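Protein argonaute (PDB 5I4A) cleaves single-stranded DNA complementary to the short 5'-hydroxyl RNA it carries as a guide, and may defend the cell against invading mobile genetic elements. Local coordinates at residues F413-N424 and V608-N616; A298-K306 and S349-V360. All coordinates share one frame; numbering follows the deposited sequence.

Interaction 1: F413-N424 and V608-N616. With nucleotides of chain B.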
# COMPACT_ATOMS: atom_id res chain seq x y z
N PHE A 413 -12.27 -9.56 -23.00
CA PHE A 413 -12.04 -9.65 -21.56
C PHE A 413 -12.33 -8.33 -20.87
O PHE A 413 -12.70 -8.31 -19.69
CB PHE A 413 -10.61 -10.12 -21.27
CG PHE A 413 -9.55 -9.08 -21.51
CD1 PHE A 413 -9.03 -8.88 -22.78
CD2 PHE A 413 -9.05 -8.32 -20.47
CE1 PHE A 413 -8.05 -7.93 -23.00
CE2 PHE A 413 -8.07 -7.36 -20.68
CZ PHE A 413 -7.57 -7.17 -21.95
N ILE A 414 -12.19 -7.21 -21.58
CA ILE A 414 -12.51 -5.91 -21.00
C ILE A 414 -14.02 -5.74 -20.86
O ILE A 414 -14.52 -5.32 -19.81
CB ILE A 414 -11.88 -4.78 -21.84
CG1 ILE A 414 -10.36 -4.82 -21.72
CG2 ILE A 414 -12.42 -3.43 -21.40
CD1 ILE A 414 -9.65 -3.78 -22.55
N ILE A 415 -14.77 -6.07 -21.91
CA ILE A 415 -16.23 -5.97 -21.83
C ILE A 415 -16.77 -6.95 -20.80
O ILE A 415 -17.69 -6.62 -20.03
CB ILE A 415 -16.88 -6.19 -23.21
CG1 ILE A 415 -16.59 -5.01 -24.14
CG2 ILE A 415 -18.38 -6.36 -23.08
CD1 ILE A 415 -15.38 -5.19 -25.00
N LYS A 416 -16.21 -8.17 -20.76
CA LYS A 416 -16.60 -9.13 -19.73
C LYS A 416 -16.35 -8.57 -18.34
O LYS A 416 -17.22 -8.65 -17.46
CB LYS A 416 -15.82 -10.44 -19.93
CG LYS A 416 -16.21 -11.23 -21.17
CD LYS A 416 -15.27 -12.41 -21.42
CE LYS A 416 -15.52 -13.56 -20.45
NZ LYS A 416 -14.83 -14.81 -20.88
N SER A 417 -15.17 -7.98 -18.13
CA SER A 417 -14.84 -7.39 -16.83
C SER A 417 -15.79 -6.25 -16.48
O SER A 417 -16.22 -6.12 -15.33
CB SER A 417 -13.40 -6.88 -16.87
OG SER A 417 -12.49 -7.96 -16.97
N TYR A 418 -16.10 -5.41 -17.47
CA TYR A 418 -17.03 -4.30 -17.27
C TYR A 418 -18.39 -4.79 -16.78
O TYR A 418 -18.96 -4.23 -15.84
CB TYR A 418 -17.15 -3.53 -18.59
CG TYR A 418 -17.83 -2.19 -18.54
CD1 TYR A 418 -17.58 -1.28 -17.52
CD2 TYR A 418 -18.70 -1.81 -19.56
CE1 TYR A 418 -18.21 -0.04 -17.50
CE2 TYR A 418 -19.32 -0.58 -19.55
CZ TYR A 418 -19.07 0.30 -18.52
OH TYR A 418 -19.70 1.53 -18.52
N VAL A 419 -18.90 -5.86 -17.39
CA VAL A 419 -20.19 -6.41 -16.96
C VAL A 419 -20.06 -7.04 -15.57
O VAL A 419 -20.99 -6.96 -14.76
CB VAL A 419 -20.72 -7.42 -17.99
CG1 VAL A 419 -22.06 -7.99 -17.54
CG2 VAL A 419 -20.86 -6.77 -19.35
N TYR A 420 -18.92 -7.67 -15.29
CA TYR A 420 -18.70 -8.21 -13.95
C TYR A 420 -18.75 -7.11 -12.90
O TYR A 420 -19.40 -7.27 -11.85
CB TYR A 420 -17.36 -8.95 -13.90
CG TYR A 420 -17.05 -9.53 -12.54
CD1 TYR A 420 -16.46 -8.76 -11.54
CD2 TYR A 420 -17.37 -10.85 -12.24
CE1 TYR A 420 -16.19 -9.29 -10.29
CE2 TYR A 420 -17.10 -11.39 -11.00
CZ TYR A 420 -16.51 -10.60 -10.03
OH TYR A 420 -16.24 -11.13 -8.79
N LYS A 421 -18.06 -6.00 -13.16
CA LYS A 421 -18.07 -4.87 -12.23
C LYS A 421 -19.50 -4.39 -11.97
O LYS A 421 -19.87 -4.09 -10.83
CB LYS A 421 -17.21 -3.74 -12.77
CG LYS A 421 -17.26 -2.47 -11.93
CD LYS A 421 -16.38 -1.38 -12.50
CE LYS A 421 -16.30 -0.21 -11.53
NZ LYS A 421 -15.36 0.87 -11.99
N MET A 422 -20.30 -4.30 -13.03
CA MET A 422 -21.70 -3.89 -12.87
C MET A 422 -22.44 -4.83 -11.93
O MET A 422 -23.15 -4.38 -11.02
CB MET A 422 -22.39 -3.83 -14.23
CG MET A 422 -21.88 -2.73 -15.13
SD MET A 422 -22.74 -2.76 -16.71
CE MET A 422 -21.98 -1.36 -17.52
N GLY A 423 -22.28 -6.14 -12.13
CA GLY A 423 -22.86 -7.09 -11.20
C GLY A 423 -22.35 -6.90 -9.79
O GLY A 423 -23.12 -6.95 -8.82
N ASN A 424 -21.04 -6.67 -9.65
CA ASN A 424 -20.45 -6.39 -8.35
C ASN A 424 -21.11 -5.20 -7.67
O ASN A 424 -21.19 -5.16 -6.43
CB ASN A 424 -18.94 -6.14 -8.53
CG ASN A 424 -18.12 -6.67 -7.37
OD1 ASN A 424 -18.45 -7.69 -6.77
ND2 ASN A 424 -17.03 -5.98 -7.06
N VAL A 608 -12.50 -12.39 -0.84
CA VAL A 608 -13.95 -12.37 -0.69
C VAL A 608 -14.63 -11.44 -1.67
O VAL A 608 -15.86 -11.43 -1.76
CB VAL A 608 -14.36 -11.99 0.75
CG1 VAL A 608 -13.84 -13.02 1.73
CG2 VAL A 608 -13.87 -10.60 1.09
N ALA A 609 -13.85 -10.65 -2.41
CA ALA A 609 -14.38 -9.84 -3.50
C ALA A 609 -13.29 -9.69 -4.55
O ALA A 609 -12.10 -9.83 -4.26
CB ALA A 609 -14.85 -8.46 -3.01
N HIS A 610 -13.72 -9.41 -5.78
CA HIS A 610 -12.83 -9.11 -6.89
C HIS A 610 -13.31 -7.84 -7.57
O HIS A 610 -14.52 -7.63 -7.72
CB HIS A 610 -12.79 -10.26 -7.91
CG HIS A 610 -11.84 -11.36 -7.56
ND1 HIS A 610 -10.61 -11.51 -8.17
CD2 HIS A 610 -11.94 -12.37 -6.66
CE1 HIS A 610 -9.99 -12.56 -7.66
NE2 HIS A 610 -10.78 -13.10 -6.74
N SER A 611 -12.37 -6.99 -7.97
CA SER A 611 -12.71 -5.88 -8.86
C SER A 611 -13.03 -6.40 -10.25
O SER A 611 -14.04 -6.01 -10.86
CB SER A 611 -11.56 -4.87 -8.90
OG SER A 611 -11.63 -4.09 -10.07
N THR A 612 -12.22 -7.32 -10.74
CA THR A 612 -12.47 -8.07 -11.95
C THR A 612 -11.99 -9.50 -11.67
O THR A 612 -11.23 -9.69 -10.78
CB THR A 612 -11.81 -7.57 -13.24
OG1 THR A 612 -10.44 -7.94 -13.24
CG2 THR A 612 -11.96 -6.08 -13.41
N PRO A 613 -12.43 -10.48 -12.43
CA PRO A 613 -11.95 -11.85 -12.21
C PRO A 613 -10.50 -12.08 -12.61
O PRO A 613 -9.94 -13.13 -12.27
CB PRO A 613 -12.89 -12.71 -13.07
CG PRO A 613 -14.09 -11.85 -13.30
CD PRO A 613 -13.59 -10.44 -13.34
N TYR A 614 -9.87 -11.13 -13.30
CA TYR A 614 -8.54 -11.32 -13.87
C TYR A 614 -7.42 -10.78 -12.98
O TYR A 614 -6.25 -10.97 -13.31
CB TYR A 614 -8.48 -10.66 -15.26
CG TYR A 614 -9.53 -11.20 -16.20
CD1 TYR A 614 -9.45 -12.50 -16.68
CD2 TYR A 614 -10.61 -10.42 -16.60
CE1 TYR A 614 -10.42 -13.01 -17.54
CE2 TYR A 614 -11.57 -10.92 -17.46
CZ TYR A 614 -11.47 -12.21 -17.92
OH TYR A 614 -12.43 -12.71 -18.78
N THR A 615 -7.76 -10.10 -11.88
CA THR A 615 -6.79 -9.71 -10.87
C THR A 615 -7.41 -9.94 -9.50
O THR A 615 -8.63 -10.01 -9.36
CB THR A 615 -6.35 -8.24 -10.98
OG1 THR A 615 -7.44 -7.38 -10.64
CG2 THR A 615 -5.86 -7.92 -12.39
N ASN A 616 -6.56 -10.04 -8.48
CA ASN A 616 -7.04 -10.23 -7.12
C ASN A 616 -6.45 -9.18 -6.20
O ASN A 616 -5.38 -8.62 -6.46
CB ASN A 616 -6.71 -11.64 -6.59
CG ASN A 616 -5.25 -12.00 -6.75
OD1 ASN A 616 -4.88 -12.73 -7.67
ND2 ASN A 616 -4.41 -11.49 -5.86
P A B 2 -11.55 2.20 -18.16
OP1 A B 2 -10.08 2.11 -18.08
OP2 A B 2 -12.22 2.26 -19.49
O5' A B 2 -12.13 0.95 -17.37
C5' A B 2 -13.53 0.78 -17.16
C4' A B 2 -13.82 -0.60 -16.63
O4' A B 2 -13.57 -1.57 -17.68
C3' A B 2 -12.93 -1.05 -15.48
O3' A B 2 -13.38 -0.59 -14.22
C2' A B 2 -12.94 -2.57 -15.63
O2' A B 2 -14.15 -3.12 -15.13
C1' A B 2 -12.93 -2.71 -17.15
N9 A B 2 -11.56 -2.75 -17.68
C8 A B 2 -10.89 -1.75 -18.35
N7 A B 2 -9.67 -2.07 -18.71
C5 A B 2 -9.52 -3.37 -18.23
C6 A B 2 -8.45 -4.28 -18.27
N6 A B 2 -7.27 -4.01 -18.85
N1 A B 2 -8.63 -5.49 -17.69
C2 A B 2 -9.80 -5.76 -17.11
N3 A B 2 -10.88 -4.98 -17.01
C4 A B 2 -10.67 -3.79 -17.59
P U B 3 -12.31 -0.30 -13.06
OP1 U B 3 -13.04 0.07 -11.82
OP2 U B 3 -11.27 0.62 -13.59
O5' U B 3 -11.64 -1.71 -12.82
C5' U B 3 -10.27 -1.81 -12.49
C4' U B 3 -9.78 -3.23 -12.60
O4' U B 3 -9.64 -3.61 -13.99
C3' U B 3 -8.41 -3.49 -11.99
O3' U B 3 -8.48 -3.72 -10.60
C2' U B 3 -7.91 -4.69 -12.78
O2' U B 3 -8.48 -5.89 -12.27
C1' U B 3 -8.49 -4.42 -14.16
N1 U B 3 -7.54 -3.69 -15.02
C2 U B 3 -6.40 -4.35 -15.46
O2 U B 3 -6.15 -5.51 -15.19
N3 U B 3 -5.56 -3.59 -16.24
C4 U B 3 -5.74 -2.28 -16.62
O4 U B 3 -4.89 -1.74 -17.34
C5 U B 3 -6.93 -1.67 -16.13
C6 U B 3 -7.77 -2.38 -15.36
O HOH W 1 -16.56 -9.93 -6.40
O HOH W 2 -15.78 -4.27 -9.52
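With CG trans to the backbone N (chi1 180°), the ring of Y420 swings from helix 412-424 against P613, whose CG sits over one ring face, 3.8 Å from the centroid, a CH-pi contact. Y614, its CG trans to the carbonyl carbon (chi1 -57°), turns its ring edge to S417, with CD2 3.1 Å from S417 OG; that hydroxyl itself donates to F413 O. Carbonyl O of H610 lies at the edge of the Y420 ring, in its plane. Water then does the polar bridging: one molecule bonds Y420 OH (2.7 Å), donates to N424 OD1 and accepts from H610 N, while a second links N424 ND2 to S611 O. Replacing Y420 with an alanine would probably leave P613 CG without the aromatic face it packs on and the first water without its phenol partner. Guide RNA is held beside this Mid-PIWI seam: K421 NZ makes a weak hydrogen bond to O3' of A2 of chain B, and T612 OG1 and O2' of U3 of chain B share one (3.0 Å), either possibly the donor. V284 and F285 of helix 284-287 cover P613, helix 325-333 packs on I415 and V419, and strand 374-379 receives Y418 and M422.

Interaction 2: A298-K306 and S349-V360; sequences AIFFFSSKK and SAFLYNPEEFTV
F302 O takes the backbone N-H of Y353, with Y353 N 2.9 Å away, and also a CA-H...O contact from L352, where L352 CA to F302 O is 3.2 Å. One residue pair earlier, F351 O does the same for the other strand, accepting from F302 N at 2.8 Å with an N-H...O angle of 163° and meeting F301 CA as well. F300 N to S349 O and F351 N to F300 O complete the ladder. These are parallel bridges, F300 with A350, F301 with F351 and F302 with L352, and they join the short strand 350-352 to strand 295-302 in the parallel sheet of the Mid domain. Across strand 295-302 from it runs strand 374-379, bonded to I299 and F301. On the A350 and L352 face, F302 brings the edge of its ring to A350, CE1 lying 3.6 Å from A350 CB, while L352 CD2 reaches the start of the helix at S304 and K305. The other face carries F301 and F351, whose rings meet obliquely with planes at 37°; V360 CG1 closes on F301 CE2 at 3.6 Å. F351 CE1 also lies against I299 CB. Past the bridges, the Y353 ring folds back with CG between its own N and carbonyl carbon (chi1 71°), which puts one ring face under S303 CA, 4.0 Å from the centroid. The Y353 hydroxyl bonds L378 O, and S303 OG bonds D380, tying this end of the pair to strand 374-379 and the residue just beyond it. Beside it, P355 CB packs on S303 CB at 3.8 Å.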
# COMPACT_ATOMS: atom_id res chain seq x y z
N ALA A 298 -29.43 0.03 -17.68
CA ALA A 298 -28.35 0.97 -17.97
C ALA A 298 -28.84 2.07 -18.90
O ALA A 298 -29.79 1.89 -19.67
CB ALA A 298 -27.15 0.25 -18.59
N ILE A 299 -28.16 3.22 -18.82
CA ILE A 299 -28.30 4.31 -19.78
C ILE A 299 -26.89 4.80 -20.11
O ILE A 299 -25.92 4.47 -19.44
CB ILE A 299 -29.17 5.47 -19.26
CG1 ILE A 299 -28.63 6.01 -17.93
CG2 ILE A 299 -30.63 5.04 -19.13
CD1 ILE A 299 -29.39 7.21 -17.40
N PHE A 300 -26.80 5.60 -21.17
CA PHE A 300 -25.53 6.04 -21.73
C PHE A 300 -25.35 7.55 -21.60
O PHE A 300 -26.31 8.31 -21.79
CB PHE A 300 -25.40 5.65 -23.22
CG PHE A 300 -25.47 4.17 -23.47
CD1 PHE A 300 -26.68 3.54 -23.68
CD2 PHE A 300 -24.30 3.41 -23.53
CE1 PHE A 300 -26.73 2.18 -23.92
CE2 PHE A 300 -24.35 2.05 -23.77
CZ PHE A 300 -25.57 1.44 -23.97
N PHE A 301 -24.13 7.97 -21.28
CA PHE A 301 -23.77 9.38 -21.25
C PHE A 301 -22.56 9.60 -22.15
O PHE A 301 -21.52 8.96 -21.96
CB PHE A 301 -23.47 9.85 -19.82
CG PHE A 301 -24.68 9.99 -18.96
CD1 PHE A 301 -25.16 8.91 -18.23
CD2 PHE A 301 -25.36 11.20 -18.87
CE1 PHE A 301 -26.28 9.04 -17.43
CE2 PHE A 301 -26.48 11.33 -18.08
CZ PHE A 301 -26.94 10.25 -17.36
N PHE A 302 -22.69 10.51 -23.10
CA PHE A 302 -21.61 10.84 -24.02
C PHE A 302 -21.17 12.29 -23.79
O PHE A 302 -21.98 13.14 -23.41
CB PHE A 302 -22.03 10.65 -25.48
CG PHE A 302 -22.48 9.25 -25.79
CD1 PHE A 302 -23.81 8.88 -25.61
CD2 PHE A 302 -21.60 8.31 -26.28
CE1 PHE A 302 -24.23 7.60 -25.89
CE2 PHE A 302 -22.02 7.03 -26.57
CZ PHE A 302 -23.34 6.68 -26.38
N SER A 303 -19.89 12.56 -24.04
CA SER A 303 -19.37 13.90 -23.84
C SER A 303 -19.79 14.85 -24.95
O SER A 303 -19.70 16.07 -24.77
CB SER A 303 -17.85 13.86 -23.72
OG SER A 303 -17.25 13.42 -24.93
N SER A 304 -20.26 14.33 -26.08
CA SER A 304 -20.68 15.15 -27.21
C SER A 304 -21.37 14.25 -28.23
O SER A 304 -21.23 13.03 -28.19
CB SER A 304 -19.50 15.88 -27.87
OG SER A 304 -18.56 14.95 -28.39
N LYS A 305 -22.12 14.88 -29.13
CA LYS A 305 -22.64 14.16 -30.29
C LYS A 305 -21.50 13.56 -31.10
O LYS A 305 -21.60 12.43 -31.59
CB LYS A 305 -23.48 15.09 -31.16
CG LYS A 305 -24.83 15.47 -30.57
CD LYS A 305 -25.76 14.27 -30.49
CE LYS A 305 -27.16 14.68 -30.06
NZ LYS A 305 -28.12 13.54 -30.11
N LYS A 306 -20.39 14.29 -31.24
CA LYS A 306 -19.26 13.79 -32.01
C LYS A 306 -18.72 12.49 -31.43
O LYS A 306 -18.50 11.52 -32.15
CB LYS A 306 -18.14 14.84 -32.07
CG LYS A 306 -16.98 14.44 -32.96
CD LYS A 306 -15.65 14.89 -32.38
CE LYS A 306 -15.14 16.15 -33.05
NZ LYS A 306 -13.80 16.55 -32.54
N SER A 349 -32.06 6.22 -25.18
CA SER A 349 -31.37 5.78 -23.97
C SER A 349 -30.02 6.47 -23.81
O SER A 349 -29.24 6.08 -22.94
CB SER A 349 -31.19 4.26 -23.98
OG SER A 349 -30.11 3.88 -24.82
N ALA A 350 -29.75 7.49 -24.62
CA ALA A 350 -28.45 8.15 -24.66
C ALA A 350 -28.60 9.62 -24.29
O ALA A 350 -29.57 10.27 -24.69
CB ALA A 350 -27.80 8.02 -26.04
N PHE A 351 -27.65 10.13 -23.52
CA PHE A 351 -27.71 11.48 -23.00
C PHE A 351 -26.31 12.08 -23.04
O PHE A 351 -25.31 11.38 -23.20
CB PHE A 351 -28.28 11.51 -21.58
CG PHE A 351 -29.56 10.75 -21.43
CD1 PHE A 351 -29.54 9.39 -21.15
CD2 PHE A 351 -30.78 11.38 -21.59
CE1 PHE A 351 -30.71 8.68 -21.02
CE2 PHE A 351 -31.96 10.67 -21.47
CZ PHE A 351 -31.93 9.32 -21.18
N LEU A 352 -26.25 13.40 -22.90
CA LEU A 352 -24.98 14.11 -22.92
C LEU A 352 -24.60 14.55 -21.51
O LEU A 352 -25.45 14.73 -20.64
CB LEU A 352 -25.06 15.34 -23.83
CG LEU A 352 -25.22 15.09 -25.34
CD1 LEU A 352 -25.34 16.41 -26.08
CD2 LEU A 352 -24.07 14.26 -25.88
N TYR A 353 -23.29 14.68 -21.29
CA TYR A 353 -22.78 15.35 -20.11
C TYR A 353 -21.76 16.38 -20.55
O TYR A 353 -21.18 16.29 -21.64
CB TYR A 353 -22.16 14.37 -19.10
CG TYR A 353 -20.84 13.75 -19.52
CD1 TYR A 353 -20.80 12.59 -20.27
CD2 TYR A 353 -19.63 14.32 -19.14
CE1 TYR A 353 -19.60 12.02 -20.65
CE2 TYR A 353 -18.43 13.76 -19.51
CZ TYR A 353 -18.41 12.61 -20.27
OH TYR A 353 -17.21 12.05 -20.64
N ASN A 354 -21.57 17.39 -19.72
CA ASN A 354 -20.61 18.44 -20.01
C ASN A 354 -19.22 17.96 -19.61
O ASN A 354 -18.93 17.87 -18.41
CB ASN A 354 -21.00 19.73 -19.27
CG ASN A 354 -20.11 20.90 -19.62
OD1 ASN A 354 -18.89 20.78 -19.68
ND2 ASN A 354 -20.72 22.06 -19.83
N PRO A 355 -18.34 17.65 -20.56
CA PRO A 355 -17.01 17.15 -20.19
C PRO A 355 -16.12 18.21 -19.59
O PRO A 355 -15.11 17.86 -18.95
CB PRO A 355 -16.45 16.64 -21.53
CG PRO A 355 -17.09 17.53 -22.54
CD PRO A 355 -18.47 17.84 -22.02
N GLU A 356 -16.44 19.48 -19.78
CA GLU A 356 -15.67 20.57 -19.20
C GLU A 356 -15.94 20.70 -17.71
O GLU A 356 -15.01 20.80 -16.90
CB GLU A 356 -16.01 21.87 -19.94
CG GLU A 356 -14.94 22.94 -19.93
CD GLU A 356 -15.39 24.19 -20.66
OE1 GLU A 356 -16.27 24.07 -21.54
OE2 GLU A 356 -14.87 25.28 -20.36
N GLU A 357 -17.22 20.69 -17.32
CA GLU A 357 -17.63 20.82 -15.93
C GLU A 357 -17.91 19.48 -15.26
O GLU A 357 -18.02 19.44 -14.03
CB GLU A 357 -18.88 21.70 -15.83
CG GLU A 357 -18.71 23.07 -16.46
CD GLU A 357 -17.65 23.90 -15.76
OE1 GLU A 357 -17.80 24.16 -14.55
OE2 GLU A 357 -16.66 24.28 -16.42
N PHE A 358 -18.03 18.40 -16.04
CA PHE A 358 -18.42 17.09 -15.52
C PHE A 358 -19.78 17.17 -14.82
O PHE A 358 -19.95 16.72 -13.68
CB PHE A 358 -17.34 16.51 -14.60
CG PHE A 358 -16.02 16.33 -15.29
CD1 PHE A 358 -15.82 15.27 -16.15
CD2 PHE A 358 -14.99 17.23 -15.09
CE1 PHE A 358 -14.60 15.10 -16.79
CE2 PHE A 358 -13.77 17.07 -15.73
CZ PHE A 358 -13.58 16.00 -16.58
N THR A 359 -20.75 17.75 -15.52
CA THR A 359 -22.09 17.97 -15.01
C THR A 359 -23.11 17.33 -15.94
O THR A 359 -22.85 17.10 -17.13
CB THR A 359 -22.40 19.46 -14.87
OG1 THR A 359 -22.18 20.12 -16.13
CG2 THR A 359 -21.50 20.10 -13.81
N VAL A 360 -24.28 17.05 -15.39
CA VAL A 360 -25.40 16.47 -16.13
C VAL A 360 -26.63 17.32 -15.86
O VAL A 360 -26.87 17.73 -14.72
CB VAL A 360 -25.66 15.00 -15.72
CG1 VAL A 360 -26.88 14.45 -16.43
CG2 VAL A 360 -24.43 14.15 -16.02

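Interaction 2 lies wholly inside the Mid domain, whereas interaction 1 joins that domain to PIWI, so interaction 2 builds the sheet of one domain and interaction 1 lies at the interface between two. Their centres are 24 Å apart and their nearest atoms about 6 Å, without touching. Strand 374-379 lies between them: it pairs with 298-302 and also receives Y418 and M422 of helix 412-424. They differ in their distance from the guide RNA. Interaction 1 touches nucleotides A2 and U3 of chain B directly, while interaction 2 comes no closer than about 8 Å to the nucleic acid. Both contacts lie away from the probable catalytic residues of PIWI, D449, E485, D519 and N627.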